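Local coordinates for replication protein B (Plasmid RSF1010, PDB 3H20), which acts as the plasmid's primase, joining nucleotides into short primers on single-stranded DNA so that plasmid replication can start, at residues A9-Q13 and R145-F149; P94-T100 and V166-K172; V109-D113 and G179-V183; A220-R225 and A263-P269; A247-S252 and V290-V296. All coordinates share one frame; numbering follows the deposited sequence.

Contact 1. Residues A9-Q13 and R145-F149. With DPO (diphosphate), chain E.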
# COMPACT_ATOMS: atom_id res chain seq x y z
N ALA A 9 -15.03 -0.88 -31.17
CA ALA A 9 -13.84 -0.87 -30.31
C ALA A 9 -14.14 -1.41 -28.91
O ALA A 9 -13.36 -2.20 -28.37
CB ALA A 9 -13.24 0.54 -30.22
N ILE A 10 -15.24 -0.95 -28.33
CA ILE A 10 -15.66 -1.43 -27.00
C ILE A 10 -15.84 -2.96 -27.05
O ILE A 10 -15.31 -3.68 -26.21
CB ILE A 10 -16.96 -0.73 -26.51
CG1 ILE A 10 -16.69 0.75 -26.23
CG2 ILE A 10 -17.52 -1.40 -25.22
CD1 ILE A 10 -17.99 1.62 -26.12
N GLY A 11 -16.60 -3.43 -28.04
CA GLY A 11 -16.83 -4.86 -28.24
C GLY A 11 -15.56 -5.70 -28.33
O GLY A 11 -15.46 -6.73 -27.67
N ARG A 12 -14.60 -5.26 -29.15
CA ARG A 12 -13.29 -5.94 -29.24
C ARG A 12 -12.48 -5.89 -27.95
O ARG A 12 -11.85 -6.88 -27.60
CB ARG A 12 -12.43 -5.38 -30.38
CG ARG A 12 -12.93 -5.72 -31.77
CD ARG A 12 -12.07 -5.05 -32.85
NE ARG A 12 -12.62 -5.35 -34.17
CZ ARG A 12 -12.12 -4.93 -35.33
NH1 ARG A 12 -11.03 -4.17 -35.37
NH2 ARG A 12 -12.72 -5.29 -36.46
N GLN A 13 -12.50 -4.75 -27.26
CA GLN A 13 -11.77 -4.60 -25.99
C GLN A 13 -12.32 -5.52 -24.89
O GLN A 13 -11.55 -6.22 -24.22
CB GLN A 13 -11.70 -3.13 -25.51
CG GLN A 13 -10.92 -2.94 -24.17
CD GLN A 13 -10.54 -1.49 -23.84
OE1 GLN A 13 -10.62 -0.58 -24.69
NE2 GLN A 13 -10.08 -1.27 -22.60
N ARG A 145 -7.90 2.88 -19.56
CA ARG A 145 -8.81 3.61 -20.45
C ARG A 145 -9.63 2.65 -21.30
O ARG A 145 -9.14 1.61 -21.74
CB ARG A 145 -8.02 4.57 -21.35
CG ARG A 145 -7.33 5.69 -20.60
CD ARG A 145 -8.34 6.65 -19.98
NE ARG A 145 -7.76 7.96 -19.71
CZ ARG A 145 -8.23 9.10 -20.19
NH1 ARG A 145 -7.63 10.25 -19.89
NH2 ARG A 145 -9.29 9.10 -20.99
N LEU A 146 -10.89 3.01 -21.53
CA LEU A 146 -11.73 2.30 -22.48
C LEU A 146 -11.66 2.93 -23.87
O LEU A 146 -11.86 4.14 -24.02
CB LEU A 146 -13.18 2.26 -22.00
CG LEU A 146 -14.18 1.51 -22.89
CD1 LEU A 146 -13.92 0.01 -22.84
CD2 LEU A 146 -15.61 1.82 -22.49
N ALA A 147 -11.36 2.11 -24.87
CA ALA A 147 -11.22 2.60 -26.24
C ALA A 147 -12.55 3.11 -26.79
O ALA A 147 -13.61 2.66 -26.38
CB ALA A 147 -10.66 1.51 -27.14
N GLY A 148 -12.47 4.06 -27.72
CA GLY A 148 -13.67 4.55 -28.42
C GLY A 148 -14.14 5.92 -27.95
O GLY A 148 -15.21 6.40 -28.38
N PHE A 149 -13.35 6.54 -27.08
CA PHE A 149 -13.71 7.81 -26.43
C PHE A 149 -12.55 8.80 -26.52
O PHE A 149 -11.40 8.42 -26.70
CB PHE A 149 -14.10 7.56 -24.95
CG PHE A 149 -15.29 6.67 -24.80
CD1 PHE A 149 -16.59 7.18 -24.96
CD2 PHE A 149 -15.13 5.31 -24.53
CE1 PHE A 149 -17.70 6.35 -24.85
CE2 PHE A 149 -16.24 4.47 -24.42
CZ PHE A 149 -17.53 4.99 -24.57
P1 DPO E . -5.23 9.02 -16.87
O1 DPO E . -3.82 9.32 -16.15
O2 DPO E . -6.34 9.56 -15.99
O3 DPO E . -5.25 7.57 -17.27
O4 DPO E . -5.14 9.95 -18.19
P2 DPO E . -3.89 9.89 -19.22
O5 DPO E . -2.73 10.44 -18.44
O6 DPO E . -3.79 8.42 -19.59
O7 DPO E . -4.31 10.78 -20.36
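With both ends of its amide, Gln13 holds the backbone where strand 144-145 passes into the loop. OE1 accepts from Ala147 N at 2.8 Å, and NE2 gives a straight bond (180°) to Arg145 O at 3.1 Å, the oxygen lying in the amide plane. Glutamine suits the place because one group supplies both acceptor and donor for this backbone. With CG anti to the backbone N (chi1 -180°) and the chain extended beyond it, the amide reaches across from helix 6-17. This is the tight part, flanked by Ile10, whose CD1 meets Phe149 CZ at 3.7 Å and whose CG1 touches Leu146 CD2 at 4.0 Å. The buried Ala147 O is without a polar partner. Packing is looser at partly exposed Ala9, where CB only reaches Ala147 CB, at 4.1 Å. Gly148 has a positive phi (104°) at which a side chain would jam against the preceding carbonyl. Arg145 turns the other way: NH2 forms a salt bridge to Asp60, and NH1 bonds DPO O4 at 3.0 Å. With Tyr62, Asn151 and Lys153 it forms the diphosphate-binding pocket, an anion site whose Arg145 lies at the start of the segment packed on helix 6-17.

Contact 2. Residues P94-T100 and V166-K172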
# COMPACT_ATOMS: atom_id res chain seq x y z
N PRO A 94 1.22 -8.62 -24.74
CA PRO A 94 -0.04 -8.01 -24.30
C PRO A 94 -1.25 -8.81 -24.77
O PRO A 94 -1.27 -9.31 -25.89
CB PRO A 94 -0.02 -6.64 -24.99
CG PRO A 94 1.43 -6.33 -25.16
CD PRO A 94 2.10 -7.65 -25.41
N ALA A 95 -2.26 -8.92 -23.91
CA ALA A 95 -3.56 -9.43 -24.31
C ALA A 95 -4.36 -8.37 -25.07
O ALA A 95 -5.20 -8.68 -25.91
CB ALA A 95 -4.35 -9.92 -23.10
N LEU A 96 -4.08 -7.10 -24.76
CA LEU A 96 -4.54 -6.00 -25.60
C LEU A 96 -3.69 -4.75 -25.38
O LEU A 96 -3.07 -4.59 -24.32
CB LEU A 96 -6.01 -5.68 -25.31
CG LEU A 96 -6.37 -5.37 -23.86
CD1 LEU A 96 -7.45 -4.30 -23.78
CD2 LEU A 96 -6.81 -6.64 -23.13
N VAL A 97 -3.65 -3.88 -26.38
CA VAL A 97 -2.92 -2.61 -26.27
C VAL A 97 -3.86 -1.46 -26.60
O VAL A 97 -4.58 -1.50 -27.60
CB VAL A 97 -1.69 -2.58 -27.24
CG1 VAL A 97 -0.95 -1.22 -27.18
CG2 VAL A 97 -0.71 -3.71 -26.92
N VAL A 98 -3.83 -0.42 -25.76
CA VAL A 98 -4.64 0.78 -25.93
C VAL A 98 -3.71 2.00 -26.03
O VAL A 98 -2.83 2.20 -25.18
CB VAL A 98 -5.67 0.92 -24.77
CG1 VAL A 98 -6.30 2.32 -24.73
CG2 VAL A 98 -6.77 -0.17 -24.87
N GLU A 99 -3.90 2.81 -27.07
CA GLU A 99 -3.19 4.08 -27.21
C GLU A 99 -4.03 5.17 -26.54
O GLU A 99 -5.13 5.49 -27.00
CB GLU A 99 -2.94 4.41 -28.68
CG GLU A 99 -1.99 5.62 -28.93
CD GLU A 99 -1.45 5.67 -30.37
OE1 GLU A 99 -2.03 5.00 -31.25
OE2 GLU A 99 -0.44 6.39 -30.62
N THR A 100 -3.51 5.73 -25.46
CA THR A 100 -4.27 6.68 -24.63
C THR A 100 -4.13 8.11 -25.13
O THR A 100 -5.05 8.94 -24.97
CB THR A 100 -3.80 6.60 -23.16
OG1 THR A 100 -2.39 6.83 -23.09
CG2 THR A 100 -4.12 5.23 -22.57
N VAL A 166 -8.86 7.76 -27.77
CA VAL A 166 -8.30 6.54 -27.17
C VAL A 166 -8.57 5.36 -28.13
O VAL A 166 -9.72 5.04 -28.42
CB VAL A 166 -8.91 6.28 -25.76
CG1 VAL A 166 -8.32 5.01 -25.12
CG2 VAL A 166 -8.69 7.49 -24.85
N LEU A 167 -7.50 4.72 -28.61
CA LEU A 167 -7.63 3.72 -29.68
C LEU A 167 -7.23 2.32 -29.23
O LEU A 167 -6.24 2.17 -28.52
CB LEU A 167 -6.77 4.11 -30.89
CG LEU A 167 -7.04 5.51 -31.45
CD1 LEU A 167 -5.94 5.93 -32.43
CD2 LEU A 167 -8.41 5.62 -32.10
N LEU A 168 -7.99 1.31 -29.65
CA LEU A 168 -7.59 -0.09 -29.45
C LEU A 168 -6.64 -0.51 -30.57
O LEU A 168 -7.05 -0.64 -31.71
CB LEU A 168 -8.81 -1.02 -29.43
CG LEU A 168 -8.57 -2.48 -29.05
CD1 LEU A 168 -8.17 -2.62 -27.58
CD2 LEU A 168 -9.83 -3.31 -29.35
N ARG A 169 -5.38 -0.75 -30.22
CA ARG A 169 -4.33 -1.01 -31.22
C ARG A 169 -4.12 -2.50 -31.53
O ARG A 169 -3.79 -2.87 -32.66
CB ARG A 169 -3.00 -0.36 -30.80
CG ARG A 169 -3.03 1.17 -30.86
CD ARG A 169 -3.62 1.64 -32.18
NE ARG A 169 -3.14 2.96 -32.58
CZ ARG A 169 -3.59 3.64 -33.63
NH1 ARG A 169 -4.56 3.13 -34.40
NH2 ARG A 169 -3.08 4.84 -33.92
N GLU A 170 -4.28 -3.33 -30.51
CA GLU A 170 -4.29 -4.79 -30.70
C GLU A 170 -5.11 -5.47 -29.61
O GLU A 170 -5.34 -4.88 -28.55
CB GLU A 170 -2.88 -5.38 -30.86
CG GLU A 170 -1.99 -5.33 -29.67
CD GLU A 170 -0.67 -6.05 -29.93
OE1 GLU A 170 0.27 -5.39 -30.46
OE2 GLU A 170 -0.57 -7.26 -29.61
N SER A 171 -5.57 -6.68 -29.88
CA SER A 171 -6.56 -7.32 -29.00
C SER A 171 -6.59 -8.84 -29.18
O SER A 171 -7.67 -9.43 -29.34
CB SER A 171 -7.95 -6.69 -29.23
OG SER A 171 -8.38 -6.89 -30.56
N LYS A 172 -5.41 -9.45 -29.16
CA LYS A 172 -5.26 -10.90 -29.38
C LYS A 172 -5.92 -11.74 -28.29
O LYS A 172 -6.46 -12.81 -28.59
CB LYS A 172 -3.79 -11.28 -29.51
CG LYS A 172 -3.14 -10.86 -30.82
CD LYS A 172 -1.62 -11.03 -30.73
CE LYS A 172 -0.95 -10.63 -32.03
NZ LYS A 172 0.53 -10.87 -31.95
O HOH W 1 -2.83 -8.16 -28.07
O HOH W 2 0.67 -9.08 -28.05
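Val97 faces two residues at once, Arg169 and Glu170, the signature of a classic beta bulge. Its carbonyl O accepts from Arg169 N at 2.8 Å and only weakly from Glu170 N at 3.5 Å, while Val97 N donates to Glu170 O. The extra residue shifts the register by one, so that Val98 pairs with Leu168 in a non-hydrogen-bonded pair and Glu99 with Leu167 in a hydrogen-bonded one.

Around Val98 the contact is apolar: Val98 CG1 presses on Val166 CG1 at 3.4 Å, tighter than usual, and Val98 CG2 meets Leu168 CD1. Beta-branched valines fit such extended backbone. The face of Val97 and Glu99 mixes apolar and charged groups. Glu99 OE1 takes NE of Arg169 at 2.7 Å, nearly along the carboxylate C-O axis, and a weaker bond from NH2; the carboxylate and guanidinium planes stand 50° apart. Arg169 reaches it by bending at chi2 (-48°), and Leu167 CD1 lies over one face of the guanidinium. Glu99 OE2 accepts from the backbone N of Lys103. A glutamine here would probably leave Arg169 without a countercharge and weaken the tie across the strands.

At the far end two waters link Pro94 O to Glu170 OE2, each 2.9 Å from that carbonyl, while Glu170 OE1 bridges to Lys88. Farther back, helix 6-17 covers the side of Leu96 and Leu168, and helix 81-89 that of Val97. The pairing is that of an antiparallel sheet whose outermost strand, 167-170, is joined through a bulge.

Contact 3. Residues V109-D113 and G179-V183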
# COMPACT_ATOMS: atom_id res chain seq x y z
N VAL A 109 -1.78 -7.45 -19.64
CA VAL A 109 -1.10 -8.75 -19.82
C VAL A 109 -1.89 -9.82 -19.06
O VAL A 109 -2.14 -9.67 -17.85
CB VAL A 109 0.36 -8.69 -19.30
CG1 VAL A 109 1.08 -10.05 -19.45
CG2 VAL A 109 1.16 -7.57 -19.98
N LYS A 110 -2.27 -10.89 -19.76
CA LYS A 110 -2.97 -12.02 -19.17
C LYS A 110 -1.93 -13.05 -18.73
O LYS A 110 -1.22 -13.63 -19.57
CB LYS A 110 -3.95 -12.67 -20.16
CG LYS A 110 -4.75 -13.86 -19.56
CD LYS A 110 -5.78 -14.45 -20.51
CE LYS A 110 -6.46 -15.67 -19.85
NZ LYS A 110 -7.60 -16.22 -20.64
N VAL A 111 -1.82 -13.27 -17.42
CA VAL A 111 -0.84 -14.22 -16.88
C VAL A 111 -1.40 -15.62 -16.59
O VAL A 111 -0.65 -16.58 -16.46
CB VAL A 111 -0.13 -13.66 -15.62
CG1 VAL A 111 0.67 -12.41 -15.99
CG2 VAL A 111 -1.14 -13.37 -14.49
N ALA A 112 -2.73 -15.71 -16.46
CA ALA A 112 -3.42 -16.95 -16.07
C ALA A 112 -4.91 -16.80 -16.34
O ALA A 112 -5.38 -15.69 -16.56
CB ALA A 112 -3.19 -17.25 -14.57
N ASP A 113 -5.65 -17.90 -16.31
CA ASP A 113 -7.12 -17.81 -16.41
C ASP A 113 -7.71 -17.18 -15.15
O ASP A 113 -8.71 -16.46 -15.21
CB ASP A 113 -7.74 -19.18 -16.67
CG ASP A 113 -7.36 -19.75 -18.03
OD1 ASP A 113 -7.01 -18.98 -18.96
OD2 ASP A 113 -7.43 -20.98 -18.18
N GLY A 179 3.45 -16.04 -18.72
CA GLY A 179 2.39 -16.01 -17.70
C GLY A 179 2.59 -16.98 -16.55
O GLY A 179 2.70 -16.56 -15.39
N PRO A 180 2.61 -18.30 -16.83
CA PRO A 180 2.88 -19.27 -15.76
C PRO A 180 4.16 -18.96 -14.97
O PRO A 180 4.15 -19.07 -13.74
CB PRO A 180 3.01 -20.60 -16.52
CG PRO A 180 2.15 -20.40 -17.72
CD PRO A 180 2.35 -18.98 -18.11
N ALA A 181 5.22 -18.54 -15.66
CA ALA A 181 6.50 -18.17 -15.02
C ALA A 181 6.41 -16.93 -14.11
O ALA A 181 7.05 -16.88 -13.06
CB ALA A 181 7.60 -17.98 -16.09
N LEU A 182 5.63 -15.93 -14.51
CA LEU A 182 5.42 -14.75 -13.68
C LEU A 182 4.61 -15.06 -12.41
O LEU A 182 4.87 -14.48 -11.34
CB LEU A 182 4.72 -13.65 -14.49
CG LEU A 182 5.57 -12.95 -15.56
CD1 LEU A 182 4.62 -12.32 -16.58
CD2 LEU A 182 6.52 -11.93 -14.96
N VAL A 183 3.63 -15.96 -12.53
CA VAL A 183 2.86 -16.47 -11.38
C VAL A 183 3.80 -17.24 -10.41
O VAL A 183 3.72 -17.06 -9.19
CB VAL A 183 1.68 -17.37 -11.82
CG1 VAL A 183 0.99 -18.04 -10.62
CG2 VAL A 183 0.63 -16.55 -12.61
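Val111 and Gly179 come closest here, their CA atoms 3.8 Å apart and Val111 O 3.3 Å from Gly179 C. So close an approach needs a residue without a side chain: a CB on Gly179 would fall 2.6 Å from Val111 O, a clash. Around this point the two methyls of Val111 divide their work. CG1 meets Leu182 CD1 at 4.0 Å, the two side chains crossing at about a right angle, and CG2 reaches Val183 CG2 at 4.1 Å. CG2 sits between the backbone N and the carbonyl carbon of Val111 (chi1 -63° for CG1), a placement that lets both branches face the helix. Ala112 CB adds a looser touch on Val183 CG2, at 4.4 Å.

One step out, Val183 N bonds Gly179 O at 3.1 Å, so the first helical turn fixes Val183 over Val111. Pro180 suits that turn, where no backbone N-H is required. On the strand side, Val109 is bonded through its backbone to Val74 of strand 73-79 and Val111 to Gly72, just before that strand, while the Lys110 backbone is hydrogen-bonded to Ala176, in the loop ahead of the helix. Lys110, whose CB points away from the helix, forms a salt bridge to Asp113. The arrangement is a strand-to-helix packing: long helix 179-206 packs by its first turn on Val111 and Ala112, where the chain continues from strand 104-110 of the antiparallel sheet.

Contact 4. Residues A220-R225 and A263-P269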
# COMPACT_ATOMS: atom_id res chain seq x y z
N ALA A 220 2.89 1.40 31.89
CA ALA A 220 3.97 1.99 32.71
C ALA A 220 4.85 0.92 33.35
O ALA A 220 6.08 1.06 33.38
CB ALA A 220 3.39 2.91 33.77
N LEU A 221 4.22 -0.14 33.85
CA LEU A 221 4.91 -1.27 34.45
C LEU A 221 5.84 -1.96 33.45
O LEU A 221 7.02 -2.17 33.74
CB LEU A 221 3.88 -2.27 35.02
CG LEU A 221 4.36 -3.50 35.80
CD1 LEU A 221 5.06 -3.10 37.09
CD2 LEU A 221 3.19 -4.43 36.08
N ASP A 222 5.31 -2.30 32.27
CA ASP A 222 6.09 -2.92 31.20
C ASP A 222 7.25 -2.02 30.78
O ASP A 222 8.35 -2.50 30.50
CB ASP A 222 5.21 -3.22 29.98
CG ASP A 222 3.98 -4.04 30.32
OD1 ASP A 222 4.05 -4.94 31.20
OD2 ASP A 222 2.93 -3.80 29.69
N GLU A 223 6.97 -0.72 30.75
CA GLU A 223 7.93 0.32 30.40
C GLU A 223 9.07 0.38 31.42
O GLU A 223 10.25 0.45 31.06
CB GLU A 223 7.20 1.66 30.35
CG GLU A 223 7.82 2.72 29.47
CD GLU A 223 6.93 3.94 29.32
OE1 GLU A 223 5.70 3.76 29.18
OE2 GLU A 223 7.46 5.08 29.33
N TYR A 224 8.71 0.34 32.70
CA TYR A 224 9.67 0.33 33.80
C TYR A 224 10.57 -0.91 33.76
O TYR A 224 11.79 -0.79 33.82
CB TYR A 224 8.93 0.44 35.14
CG TYR A 224 9.80 0.18 36.36
CD1 TYR A 224 10.62 1.18 36.89
CD2 TYR A 224 9.79 -1.07 36.98
CE1 TYR A 224 11.41 0.94 38.01
CE2 TYR A 224 10.58 -1.32 38.09
CZ TYR A 224 11.39 -0.32 38.59
OH TYR A 224 12.17 -0.59 39.69
N ARG A 225 9.95 -2.09 33.62
CA ARG A 225 10.69 -3.36 33.57
C ARG A 225 11.66 -3.42 32.39
O ARG A 225 12.77 -3.95 32.52
CB ARG A 225 9.71 -4.53 33.54
CG ARG A 225 8.86 -4.66 34.80
CD ARG A 225 7.59 -5.46 34.54
NE ARG A 225 7.83 -6.90 34.50
CZ ARG A 225 7.76 -7.71 35.56
NH1 ARG A 225 7.44 -7.23 36.76
NH2 ARG A 225 8.00 -9.00 35.42
N ALA A 263 4.38 1.42 39.67
CA ALA A 263 5.29 0.52 38.96
C ALA A 263 6.46 0.09 39.85
O ALA A 263 6.84 -1.09 39.86
CB ALA A 263 5.80 1.18 37.68
N MET A 264 7.02 1.05 40.58
CA MET A 264 8.11 0.78 41.53
C MET A 264 7.62 -0.13 42.65
O MET A 264 8.30 -1.08 43.02
CB MET A 264 8.66 2.09 42.11
CG MET A 264 9.55 2.88 41.15
SD MET A 264 10.15 4.45 41.82
CE MET A 264 11.20 3.91 43.16
N ALA A 265 6.43 0.17 43.17
CA ALA A 265 5.82 -0.61 44.25
C ALA A 265 5.69 -2.09 43.89
O ALA A 265 5.83 -2.96 44.75
CB ALA A 265 4.47 -0.03 44.64
N GLU A 266 5.44 -2.37 42.61
CA GLU A 266 5.21 -3.73 42.13
C GLU A 266 6.50 -4.47 41.76
O GLU A 266 6.61 -5.67 42.03
CB GLU A 266 4.27 -3.71 40.92
CG GLU A 266 3.74 -5.08 40.50
CD GLU A 266 2.71 -5.65 41.47
OE1 GLU A 266 1.96 -4.85 42.08
OE2 GLU A 266 2.66 -6.89 41.63
N ALA A 267 7.46 -3.77 41.16
CA ALA A 267 8.58 -4.42 40.48
C ALA A 267 10.00 -4.04 40.91
O ALA A 267 10.96 -4.68 40.48
CB ALA A 267 8.43 -4.26 38.95
N SER A 268 10.15 -3.01 41.74
CA SER A 268 11.49 -2.54 42.15
C SER A 268 12.19 -3.45 43.14
O SER A 268 11.69 -3.67 44.25
CB SER A 268 11.43 -1.12 42.73
OG SER A 268 12.68 -0.76 43.30
N PRO A 269 13.36 -4.00 42.76
CA PRO A 269 14.15 -4.76 43.72
C PRO A 269 14.66 -3.88 44.87
O PRO A 269 14.68 -4.34 46.01
CB PRO A 269 15.32 -5.30 42.89
CG PRO A 269 15.39 -4.41 41.70
CD PRO A 269 13.99 -3.97 41.42
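Ala263 CB packs on Tyr224 CB at 4.1 Å where helix 257-267 meets helix 220-234; the small alanine lets Ala263 CA come within 4.9 Å of Leu221 CA, although the axes of the two short segments stay 9.6 Å apart and cross at -64°. One residue on, the flexible Met264 side chain crosses that of Tyr224 at about a right angle, its CG 4.1 Å from CE1. Glu266 offers only its aliphatic part, CB lying 4.0 Å from Leu221 CD1, while its carboxylate leads away. Ala267 CB then sits at the edge of the Tyr224 ring, 3.7 Å from CE2, and also touches Leu221 CD1 and Arg225 NH1. Tyr224 gets there with CG anti to the backbone N (chi1 169°), which carries the ring across to Ala267 and Ser268. At Ser268, CB comes 3.2 Å from Tyr224 OH; the hydroxyls of both residues bond Asp243, one to each carboxylate oxygen, and Ser268 OG also caps Leu271 N at the start of the next helix. A leucine in place of Tyr224 would probably leave Asp243 OD1 without this mate and open a gap beside Ala267. The chemistry is thus an apolar interface closed at its end by a single shared carboxylate.

Contact 5. Residues A247-S252 and V290-V296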
# COMPACT_ATOMS: atom_id res chain seq x y z
N ALA A 247 12.87 5.88 36.36
CA ALA A 247 11.86 6.90 36.69
C ALA A 247 12.05 8.16 35.85
O ALA A 247 11.07 8.75 35.38
CB ALA A 247 11.89 7.23 38.18
N GLN A 248 13.30 8.58 35.66
CA GLN A 248 13.59 9.76 34.84
C GLN A 248 13.13 9.55 33.39
O GLN A 248 12.59 10.47 32.76
CB GLN A 248 15.07 10.12 34.90
CG GLN A 248 15.41 11.38 34.11
CD GLN A 248 16.87 11.52 33.77
OE1 GLN A 248 17.68 10.66 34.09
NE2 GLN A 248 17.21 12.62 33.08
N LYS A 249 13.33 8.34 32.86
CA LYS A 249 12.94 8.01 31.49
C LYS A 249 11.42 7.99 31.32
O LYS A 249 10.89 8.63 30.41
CB LYS A 249 13.56 6.69 31.04
CG LYS A 249 14.99 6.82 30.53
CD LYS A 249 15.78 5.54 30.74
CE LYS A 249 17.02 5.48 29.86
NZ LYS A 249 17.98 6.59 30.11
N LEU A 250 10.74 7.28 32.22
CA LEU A 250 9.27 7.25 32.27
C LEU A 250 8.64 8.64 32.44
O LEU A 250 7.67 8.97 31.75
CB LEU A 250 8.78 6.31 33.37
CG LEU A 250 8.47 4.85 33.00
CD1 LEU A 250 9.70 4.12 32.45
CD2 LEU A 250 7.89 4.09 34.20
N ALA A 251 9.19 9.46 33.34
CA ALA A 251 8.68 10.82 33.57
C ALA A 251 8.91 11.74 32.38
O ALA A 251 8.06 12.57 32.05
CB ALA A 251 9.29 11.42 34.83
N SER A 252 10.07 11.60 31.73
CA SER A 252 10.39 12.36 30.52
C SER A 252 9.46 12.02 29.36
O SER A 252 9.24 12.85 28.46
CB SER A 252 11.84 12.12 30.10
OG SER A 252 12.73 12.82 30.95
N VAL A 290 13.40 13.21 40.56
CA VAL A 290 13.23 13.12 39.11
C VAL A 290 12.46 14.33 38.56
O VAL A 290 12.88 14.93 37.56
CB VAL A 290 12.54 11.77 38.77
CG1 VAL A 290 11.80 11.83 37.44
CG2 VAL A 290 13.58 10.64 38.79
N MET A 291 11.36 14.70 39.22
CA MET A 291 10.51 15.79 38.74
C MET A 291 11.18 17.17 38.85
O MET A 291 10.79 18.10 38.15
CB MET A 291 9.15 15.80 39.47
CG MET A 291 8.23 14.58 39.17
SD MET A 291 7.93 14.30 37.40
CE MET A 291 6.79 12.91 37.46
N GLY A 292 12.20 17.27 39.71
CA GLY A 292 12.97 18.51 39.87
C GLY A 292 14.06 18.72 38.82
O GLY A 292 14.61 19.82 38.72
N LEU A 293 14.35 17.69 38.03
CA LEU A 293 15.44 17.78 37.05
C LEU A 293 15.01 18.66 35.88
O LEU A 293 13.90 18.48 35.35
CB LEU A 293 15.84 16.40 36.52
CG LEU A 293 16.53 15.43 37.48
CD1 LEU A 293 16.62 14.08 36.84
CD2 LEU A 293 17.91 15.95 37.90
N PRO A 294 15.89 19.58 35.46
CA PRO A 294 15.67 20.40 34.27
C PRO A 294 15.36 19.54 33.04
O PRO A 294 14.48 19.89 32.27
CB PRO A 294 17.01 21.13 34.08
CG PRO A 294 17.73 21.02 35.37
CD PRO A 294 17.19 19.84 36.11
N SER A 295 16.07 18.42 32.90
CA SER A 295 15.86 17.50 31.78
C SER A 295 14.42 16.99 31.71
O SER A 295 13.81 16.99 30.64
CB SER A 295 16.84 16.31 31.84
OG SER A 295 16.63 15.54 33.02
N VAL A 296 13.89 16.59 32.86
CA VAL A 296 12.54 16.05 32.95
C VAL A 296 11.51 17.16 32.73
O VAL A 296 10.58 16.98 31.95
CB VAL A 296 12.32 15.33 34.31
CG1 VAL A 296 10.86 14.92 34.49
CG2 VAL A 296 13.22 14.12 34.39
O HOH W 3 14.65 14.12 29.65
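In the C-terminal helical bundle, Gln248 and Ala251 of helix 239-252 pack against Val290 and Val296, which stand on either side of the turn joining helices 279-291 and 294-304. Ala251 CB is the meeting point: Val290 CG1 lies 3.6 Å from it, and Met291 CE and Val296 CG1 both 3.9 Å. Alanine suits this spot because its single methyl lets three larger side chains close in. Val290 CG2 spreads back to Ala247 CB.

Gln248 reaches across to the turn, crossing Leu293 at about a right angle, extended beyond a CG that is anti to the backbone N (chi1 -177°). Its CG meets Val296 CG2 at 3.5 Å and its CD lies 4.0 Å from Leu293 CD1, whereas NE2 makes only a weak bond, bent to 128°, with Ser295 OG. The outer side is wetter: a water 2.7 Å from Ser252 OG also bonds, weakly, to Ser295 O. Leu293 holds the N-cap position of the last helix. The whole is one helix packed against the short turn between two consecutive helices, small and branched residues on the buried side, polar ones at its outer edge, as is usual in a helical bundle.

How the contacts relate
The five contacts fall into two groups at opposite sides of the chain's centre. Contacts 1 and 2 lie about 9 Å apart between centres and touch: Val166 N is 2.8 Å from Phe149 O, a probable hydrogen bond. Both border the diphosphate, contact 1 through Arg145 and contact 2 through Thr100, whose side chain is about 4 Å from it. Contact 3, about 18 Å from contact 2 between centres, shares its sheet and begins the long helix 179-206. Contacts 4 and 5, whose centres are about 16 Å apart, meet where Leu250 packs on Tyr224 and belong to the helical bundle. Their centres are 67 and 68 Å from that of contact 1, far from the pocket.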